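Local coordinates for protein transmembrane oligosaccharyl transferase (Archaeoglobus fulgidus, PDB 3WAJ) that is an archaeal membrane enzyme of the oligosaccharyl transferase STT3/AglB family, joining a many-helix transmembrane part to a mixed alpha/beta globular part and carrying a zinc ion, at residues A[702-705]-A[706-710]; A[27-30]-A[31-35]; A[233-236]-A[237-240]; A[124-127]-A[128-132]. All coordinates share one frame; numbering follows the deposited sequence.

Contact 1. Residues A[702-705]-A[706-710]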
# COMPACT_ATOMS: atom_id res chain seq x y z
N PRO A 702 13.29 -13.36 13.71
CA PRO A 702 13.69 -13.00 12.34
C PRO A 702 14.58 -14.11 11.76
O PRO A 702 15.34 -14.73 12.50
CB PRO A 702 14.49 -11.71 12.51
CG PRO A 702 14.56 -11.42 14.00
CD PRO A 702 13.46 -12.23 14.65
N ALA A 703 14.47 -14.33 10.45
CA ALA A 703 15.14 -15.44 9.78
C ALA A 703 16.63 -15.63 10.12
O ALA A 703 17.07 -16.74 10.41
CB ALA A 703 14.95 -15.31 8.26
N GLU A 704 17.40 -14.54 10.06
CA GLU A 704 18.85 -14.62 10.20
C GLU A 704 19.25 -15.13 11.57
O GLU A 704 20.24 -15.85 11.69
CB GLU A 704 19.52 -13.27 9.88
CG GLU A 704 19.25 -12.18 10.92
CD GLU A 704 17.94 -11.39 10.71
OE1 GLU A 704 17.19 -11.65 9.71
OE2 GLU A 704 17.68 -10.49 11.56
N TRP A 705 18.46 -14.79 12.59
CA TRP A 705 18.75 -15.25 13.94
C TRP A 705 18.24 -16.67 14.21
O TRP A 705 18.82 -17.42 15.00
CB TRP A 705 18.28 -14.22 14.98
CG TRP A 705 19.29 -13.12 15.12
CD1 TRP A 705 19.30 -11.91 14.46
CD2 TRP A 705 20.48 -13.14 15.92
NE1 TRP A 705 20.42 -11.18 14.82
CE2 TRP A 705 21.16 -11.91 15.71
CE3 TRP A 705 21.04 -14.08 16.80
CZ2 TRP A 705 22.37 -11.60 16.35
CZ3 TRP A 705 22.24 -13.77 17.43
CH2 TRP A 705 22.90 -12.54 17.21
N LYS A 706 17.18 -17.04 13.52
CA LYS A 706 16.71 -18.42 13.57
C LYS A 706 17.86 -19.27 13.05
O LYS A 706 18.25 -20.28 13.64
CB LYS A 706 15.45 -18.57 12.71
CG LYS A 706 14.94 -20.00 12.57
CD LYS A 706 14.30 -20.50 13.85
CE LYS A 706 13.55 -21.80 13.59
NZ LYS A 706 12.92 -22.37 14.81
N SER A 707 18.43 -18.80 11.95
CA SER A 707 19.56 -19.46 11.29
C SER A 707 20.84 -19.46 12.14
O SER A 707 21.50 -20.49 12.26
CB SER A 707 19.77 -18.81 9.92
OG SER A 707 21.05 -19.11 9.42
N TYR A 708 21.17 -18.32 12.76
CA TYR A 708 22.31 -18.26 13.68
C TYR A 708 22.20 -19.25 14.83
O TYR A 708 23.21 -19.79 15.28
CB TYR A 708 22.45 -16.87 14.30
CG TYR A 708 22.94 -15.79 13.38
CD1 TYR A 708 23.72 -16.08 12.28
CD2 TYR A 708 22.62 -14.46 13.62
CE1 TYR A 708 24.18 -15.08 11.44
CE2 TYR A 708 23.06 -13.45 12.79
CZ TYR A 708 23.84 -13.76 11.70
OH TYR A 708 24.27 -12.74 10.88
N SER A 709 20.99 -19.45 15.34
CA SER A 709 20.80 -20.15 16.62
C SER A 709 21.26 -21.60 16.58
O SER A 709 21.48 -22.22 17.61
CB SER A 709 19.35 -20.08 17.08
OG SER A 709 18.57 -20.94 16.28
N SER A 710 21.41 -22.15 15.38
CA SER A 710 21.95 -23.49 15.23
C SER A 710 23.45 -23.56 15.58
O SER A 710 24.00 -24.63 15.72
CB SER A 710 21.75 -23.99 13.81
OG SER A 710 22.65 -23.34 12.95
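Tyr708 turns the edge of its ring onto the face of Trp705, three residues earlier in the helix. The closest atoms are Trp705 CD2 and Tyr708 CD2, 3.4 Å apart, with Tyr708 CD2 over the middle of the indole. Beside it, Tyr708 CE2 lies 3.8 Å from Trp705 CE2. The six-membered ring of Trp705 and the ring of Tyr708 have centroids 4.8 Å apart and planes at 87°, a T-shaped (edge-to-face) stack. Both side chains set CG anti to the carbonyl carbon (chi1 -81° in Trp705, -72° in Tyr708), and this shared turn brings the rings together. One face of the Tyr708 ring lies over a backbone oxygen, with Glu704 O 3.2 Å from Tyr708 CG. The same oxygen accepts a hydrogen bond from Tyr708 N at 2.8 Å.

Helical bonds also run from Lys706 N to Pro702 O, Ser707 N to Ala703 O and Ser709 N to Trp705 O. Past them, Ser709 OG bonds back to Lys706 O at 2.7 Å. Further out, Trp705 NE1 bonds to Thr742 OG1, Tyr708 OH to Glu727 OE2 and Glu704 OE2 to Gly741 N. Trp705 also packs on Val720, Thr723 and Ala724 of helix 717-732. The whole is a short helix with Pro702 at its N-cap position and an i, i+3 aromatic pair on the side that packs on helix 717-732.

Contact 2. Residues A[27-30]-A[31-35]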
# COMPACT_ATOMS: atom_id res chain seq x y z
N LEU A 27 6.07 -15.30 -17.01
CA LEU A 27 6.46 -14.20 -16.13
C LEU A 27 5.47 -13.97 -14.99
O LEU A 27 5.87 -13.75 -13.85
CB LEU A 27 6.64 -12.91 -16.95
CG LEU A 27 8.07 -12.40 -17.18
CD1 LEU A 27 9.03 -13.56 -17.31
CD2 LEU A 27 8.15 -11.50 -18.40
N ARG A 28 4.17 -14.03 -15.25
CA ARG A 28 3.21 -13.62 -14.22
C ARG A 28 2.59 -14.72 -13.36
O ARG A 28 2.19 -14.47 -12.23
CB ARG A 28 2.14 -12.71 -14.83
CG ARG A 28 2.69 -11.37 -15.22
CD ARG A 28 2.05 -10.84 -16.49
NE ARG A 28 2.88 -9.78 -17.08
CZ ARG A 28 2.49 -8.53 -17.17
NH1 ARG A 28 1.29 -8.20 -16.74
NH2 ARG A 28 3.28 -7.61 -17.70
N ILE A 29 2.53 -15.93 -13.90
CA ILE A 29 1.92 -17.05 -13.18
C ILE A 29 2.97 -18.05 -12.70
O ILE A 29 2.90 -18.55 -11.58
CB ILE A 29 0.86 -17.75 -14.06
CG1 ILE A 29 -0.21 -16.74 -14.47
CG2 ILE A 29 0.26 -18.96 -13.35
CD1 ILE A 29 -1.51 -17.36 -14.92
N LEU A 30 3.96 -18.31 -13.55
CA LEU A 30 4.96 -19.37 -13.30
C LEU A 30 6.14 -18.93 -12.44
O LEU A 30 6.50 -19.61 -11.48
CB LEU A 30 5.48 -19.93 -14.62
CG LEU A 30 4.86 -21.21 -15.19
CD1 LEU A 30 3.37 -21.34 -14.90
CD2 LEU A 30 5.13 -21.28 -16.69
N ASN A 31 6.76 -17.81 -12.80
CA ASN A 31 7.88 -17.29 -12.02
C ASN A 31 7.65 -17.14 -10.50
O ASN A 31 8.47 -17.63 -9.72
CB ASN A 31 8.40 -15.99 -12.64
CG ASN A 31 9.51 -16.22 -13.63
OD1 ASN A 31 9.33 -16.94 -14.62
ND2 ASN A 31 10.67 -15.62 -13.38
N PRO A 32 6.55 -16.49 -10.07
CA PRO A 32 6.42 -16.32 -8.62
C PRO A 32 5.54 -17.39 -7.97
O PRO A 32 5.18 -17.23 -6.80
CB PRO A 32 5.72 -14.96 -8.52
CG PRO A 32 4.77 -14.97 -9.69
CD PRO A 32 5.49 -15.75 -10.80
N TRP A 33 5.22 -18.46 -8.69
CA TRP A 33 4.31 -19.50 -8.20
C TRP A 33 4.57 -19.96 -6.75
O TRP A 33 3.63 -20.10 -5.95
CB TRP A 33 4.34 -20.71 -9.15
CG TRP A 33 3.40 -21.78 -8.73
CD1 TRP A 33 3.63 -22.75 -7.79
CD2 TRP A 33 2.08 -22.00 -9.23
NE1 TRP A 33 2.52 -23.56 -7.67
CE2 TRP A 33 1.56 -23.12 -8.54
CE3 TRP A 33 1.28 -21.36 -10.18
CZ2 TRP A 33 0.27 -23.61 -8.78
CZ3 TRP A 33 0.01 -21.84 -10.42
CH2 TRP A 33 -0.49 -22.96 -9.72
N ASN A 34 5.83 -20.18 -6.40
CA ASN A 34 6.15 -20.71 -5.07
C ASN A 34 6.17 -19.64 -3.97
O ASN A 34 6.19 -19.96 -2.79
CB ASN A 34 7.44 -21.54 -5.08
CG ASN A 34 7.32 -22.81 -5.91
OD1 ASN A 34 6.31 -23.52 -5.85
ND2 ASN A 34 8.35 -23.10 -6.71
N SER A 35 6.16 -18.37 -4.38
CA SER A 35 6.01 -17.29 -3.40
C SER A 35 4.54 -17.09 -3.01
O SER A 35 4.24 -16.63 -1.91
CB SER A 35 6.60 -15.98 -3.93
OG SER A 35 7.90 -16.16 -4.44
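Asn31 meets Leu27 just where helix 19-30 gives out: Asn31 CB lies 3.6 Å from Leu27 O. Its amide looks to other partners. Asn31 OD1 accepts a hydrogen bond from Lys26 NZ, and ND2 makes a weak one to Asp490 OD1 of helix 474-491. Each end of the amide thus has a partner, and together they probably set its rotation.

Pro32 follows, with no N-H to offer the carbonyls of the last helical turn. Its ring carbons approach two of them. Pro32 CD is 3.7 Å from Leu27 O, and Pro32 CG is 3.7 Å from Arg28 O. The helix ends here in a wider, pi-type turn.

Trp33 N closes the bend with a hydrogen bond to Leu30 O at 3.3 Å. The N-H points well at the oxygen (158°), but it comes from above the carbonyl plane. The Trp33 side chain leaves with CG opposite the backbone N (chi1 -178°). This lays the edge of the indole by Ile29, with Trp33 CE3 3.5 Å from Ile29 O in the ring plane. Trp33 CE3 also touches Ile29 CG2 at 4.1 Å. Phe111 of helix 102-118 packs against both side chains.

Ser35 N then bonds to Pro32 O at 2.8 Å, within the first turn of the next helix. The arrangement is two consecutive helices joined by a type I beta turn from Leu30 to Trp33, with Pro32 at the N-cap position of helix 33-36.

Contact 3. Residues A[233-236]-A[237-240]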
# COMPACT_ATOMS: atom_id res chain seq x y z
N PHE A 233 -10.05 20.52 -33.54
CA PHE A 233 -10.78 21.70 -33.94
C PHE A 233 -9.85 22.91 -34.15
O PHE A 233 -9.81 23.46 -35.25
CB PHE A 233 -11.94 22.00 -32.97
CG PHE A 233 -13.19 21.18 -33.23
CD1 PHE A 233 -14.37 21.78 -33.67
CD2 PHE A 233 -13.19 19.79 -33.04
CE1 PHE A 233 -15.52 21.03 -33.92
CE2 PHE A 233 -14.35 19.02 -33.29
CZ PHE A 233 -15.51 19.64 -33.73
N VAL A 234 -9.09 23.31 -33.12
CA VAL A 234 -8.23 24.50 -33.29
C VAL A 234 -7.08 24.29 -34.28
O VAL A 234 -6.35 25.23 -34.59
CB VAL A 234 -7.70 25.07 -31.96
CG1 VAL A 234 -8.82 25.17 -30.94
CG2 VAL A 234 -6.57 24.21 -31.43
N LEU A 235 -6.93 23.06 -34.77
CA LEU A 235 -5.95 22.76 -35.81
C LEU A 235 -6.60 22.21 -37.08
O LEU A 235 -5.95 21.53 -37.88
CB LEU A 235 -4.88 21.80 -35.29
CG LEU A 235 -4.18 22.26 -34.02
CD1 LEU A 235 -3.26 21.18 -33.45
CD2 LEU A 235 -3.40 23.53 -34.27
N ALA A 236 -7.89 22.49 -37.27
CA ALA A 236 -8.63 22.02 -38.45
C ALA A 236 -7.96 22.43 -39.77
O ALA A 236 -8.23 21.85 -40.83
CB ALA A 236 -10.07 22.48 -38.41
N GLY A 237 -7.11 23.45 -39.70
CA GLY A 237 -6.22 23.77 -40.80
C GLY A 237 -5.33 22.59 -41.17
O GLY A 237 -5.58 21.93 -42.18
N PHE A 238 -4.30 22.32 -40.37
CA PHE A 238 -3.36 21.25 -40.72
C PHE A 238 -3.57 19.92 -39.99
O PHE A 238 -2.62 19.20 -39.70
CB PHE A 238 -1.89 21.74 -40.67
CG PHE A 238 -1.27 21.75 -39.29
CD1 PHE A 238 0.09 21.47 -39.14
CD2 PHE A 238 -2.01 22.07 -38.16
CE1 PHE A 238 0.68 21.48 -37.88
CE2 PHE A 238 -1.42 22.08 -36.91
CZ PHE A 238 -0.07 21.79 -36.77
N VAL A 239 -4.84 19.61 -39.70
CA VAL A 239 -5.24 18.28 -39.26
C VAL A 239 -6.65 18.01 -39.79
O VAL A 239 -7.58 18.73 -39.45
CB VAL A 239 -5.27 18.14 -37.70
CG1 VAL A 239 -6.02 16.86 -37.29
CG2 VAL A 239 -3.87 18.12 -37.12
N ASN A 240 -6.79 16.97 -40.61
CA ASN A 240 -8.11 16.58 -41.09
C ASN A 240 -8.77 15.59 -40.12
O ASN A 240 -8.08 14.81 -39.45
CB ASN A 240 -8.04 15.98 -42.50
CG ASN A 240 -7.39 16.92 -43.51
OD1 ASN A 240 -7.42 18.14 -43.36
ND2 ASN A 240 -6.80 16.33 -44.55
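Phe238 holds CG between its backbone N and carbonyl carbon (chi1 82°), and Leu235 holds CG anti to its carbonyl carbon (chi1 -54°). With these turns the two side chains lie side by side and point the same way. The leucine comes to the edge of the ring, not to a face. Leu235 CD2 is in the ring plane, 3.6 Å from Phe238 CE2. Leu235 CB is 3.8 Å from the same ring atom, so one corner of the phenyl group meets both the root and a branch tip of the leucine. Val239 adds a looser apolar touch, Leu235 CB to Val239 CG2 at 4.2 Å.

The stretch is the end of helix 221-234 and the tight loop that leads on to helix 243-261 in the STT3-type N-terminal part. Ala236 N still bonds to Phe233 O at 3.0 Å, but Leu235 is the first residue to leave helical geometry. The chain then curls round Leu235 O. Val239 N reaches that oxygen at 2.9 Å, yet the N-H is badly bent (115°) and the hydrogen bond is weak. Val239 CB packs on the same oxygen, 3.5 Å from Leu235 O. A CA-H...O contact also spans the loop, with Ala236 CA 3.6 Å from Val239 O. Gly237, which is exposed, lies at the bend. On the helix side, Ala236 touches Met316 of helix 315-332 and Arg243 of helix 243-261.

Contact 4. Residues A[124-127]-A[128-132]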
# COMPACT_ATOMS: atom_id res chain seq x y z
N VAL A 124 -3.66 -3.27 -26.14
CA VAL A 124 -2.46 -2.65 -26.70
C VAL A 124 -2.40 -2.85 -28.21
O VAL A 124 -2.36 -1.87 -28.95
CB VAL A 124 -1.17 -3.15 -26.04
CG1 VAL A 124 0.04 -2.61 -26.79
CG2 VAL A 124 -1.12 -2.70 -24.59
N TYR A 125 -2.42 -4.11 -28.65
CA TYR A 125 -2.53 -4.42 -30.07
C TYR A 125 -3.58 -3.53 -30.70
O TYR A 125 -3.28 -2.80 -31.64
CB TYR A 125 -2.90 -5.89 -30.31
CG TYR A 125 -3.19 -6.17 -31.77
CD1 TYR A 125 -2.17 -6.52 -32.65
CD2 TYR A 125 -4.48 -6.05 -32.28
CE1 TYR A 125 -2.43 -6.75 -34.00
CE2 TYR A 125 -4.75 -6.28 -33.62
CZ TYR A 125 -3.72 -6.63 -34.48
OH TYR A 125 -3.98 -6.86 -35.81
N LEU A 126 -4.81 -3.58 -30.17
CA LEU A 126 -5.91 -2.77 -30.68
C LEU A 126 -5.53 -1.31 -30.79
O LEU A 126 -5.75 -0.70 -31.84
CB LEU A 126 -7.16 -2.91 -29.80
CG LEU A 126 -8.35 -2.10 -30.33
CD1 LEU A 126 -8.67 -2.52 -31.76
CD2 LEU A 126 -9.59 -2.25 -29.45
N LEU A 127 -4.96 -0.74 -29.73
CA LEU A 127 -4.57 0.67 -29.74
C LEU A 127 -3.46 1.02 -30.75
O LEU A 127 -3.60 1.98 -31.51
CB LEU A 127 -4.17 1.17 -28.35
CG LEU A 127 -3.57 2.58 -28.32
CD1 LEU A 127 -4.60 3.64 -28.69
CD2 LEU A 127 -2.97 2.87 -26.96
N THR A 128 -2.37 0.26 -30.76
CA THR A 128 -1.27 0.58 -31.67
C THR A 128 -1.53 0.10 -33.10
O THR A 128 -0.79 0.45 -34.02
CB THR A 128 0.13 0.10 -31.19
OG1 THR A 128 0.62 -0.89 -32.10
CG2 THR A 128 0.09 -0.49 -29.82
N ARG A 129 -2.58 -0.70 -33.28
CA ARG A 129 -3.06 -1.02 -34.62
C ARG A 129 -3.88 0.15 -35.15
O ARG A 129 -3.74 0.56 -36.30
CB ARG A 129 -3.93 -2.28 -34.58
CG ARG A 129 -4.19 -2.95 -35.93
CD ARG A 129 -5.38 -2.35 -36.68
NE ARG A 129 -6.66 -2.76 -36.10
CZ ARG A 129 -7.61 -3.41 -36.76
NH1 ARG A 129 -7.44 -3.73 -38.04
NH2 ARG A 129 -8.75 -3.74 -36.15
N GLU A 130 -4.74 0.70 -34.29
CA GLU A 130 -5.70 1.72 -34.69
C GLU A 130 -5.06 3.08 -34.95
O GLU A 130 -5.66 3.95 -35.58
CB GLU A 130 -6.78 1.86 -33.61
CG GLU A 130 -8.17 1.52 -34.10
CD GLU A 130 -8.16 0.47 -35.19
OE1 GLU A 130 -7.71 -0.67 -34.92
OE2 GLU A 130 -8.59 0.78 -36.31
N VAL A 131 -3.84 3.25 -34.45
CA VAL A 131 -3.11 4.49 -34.64
C VAL A 131 -2.17 4.29 -35.81
O VAL A 131 -2.09 5.12 -36.71
CB VAL A 131 -2.31 4.87 -33.39
CG1 VAL A 131 -1.32 5.98 -33.71
CG2 VAL A 131 -3.24 5.29 -32.25
N PHE A 132 -1.48 3.16 -35.79
CA PHE A 132 -0.54 2.84 -36.84
C PHE A 132 -1.02 1.71 -37.76
O PHE A 132 -2.08 1.82 -38.38
CB PHE A 132 0.84 2.57 -36.24
CG PHE A 132 1.32 3.66 -35.32
CD1 PHE A 132 1.51 4.95 -35.79
CD2 PHE A 132 1.57 3.40 -33.98
CE1 PHE A 132 1.96 5.97 -34.95
CE2 PHE A 132 2.01 4.41 -33.13
CZ PHE A 132 2.21 5.69 -33.62
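Val124 and Thr128 meet through backbone and side chain at once. The backbone bonds are alpha-helical, i to i+4. Thr128 N to Val124 O is 2.8 Å and nearly straight (172°). Arg129 N bonds to Tyr125 O, also at 2.8 Å, and Glu130 N to Leu126 O. The last, Val131 N to Leu127 O at 3.2 Å, is weak, as the helix nears its end.

Van der Waals contacts follow the same spacing. Val124 CG1 touches Thr128 CG2 at 3.7 Å. Leu127 and Val131 run alongside each other, with Leu127 CD1 4.2 Å from Val131 CG2. Arg129 CB sits over one face of the Tyr125 ring, toward its rim, and Arg129 CG comes 3.9 Å from Tyr125 OH. Leu126 CD1 lies 3.8 Å from Glu130 OE1.

One ionic contact joins neighbours. Bends at chi2 (-86°) and chi3 (-74°) fold the arginine so that Arg129 NE makes a salt bridge to Glu130 OE1 at 2.6 Å.

Helices pack round this end of helix 121-131. Tyr125 and Thr128 touch helix 134-144, Leu126, Leu127, Glu130 and Val131 touch helix 163-181, and Leu127 and Val131 also meet Leu410 of helix 405-420.

Along the chain the order is contact 2, contact 4, contact 3, contact 1. The first three lie in the STT3-type N-terminal part, which is helical and membrane-embedded. Contact 1 belongs to the globular part, close after strand 693-698 of the mixed sheet. Contacts 1 and 3 are the most distant pair, with centres 69 Å apart on opposite sides of the chain's centre. Contacts 3 and 4 have centres 23 Å apart and lie on the same side of the chain's centre. Contact 2 lies between these regions, its nearest atoms about 15 Å from contact 1 and about 10 Å from contact 4. No two contacts touch. Each is a local helix or helix-end arrangement, and their spacing spreads them along an elongated molecule.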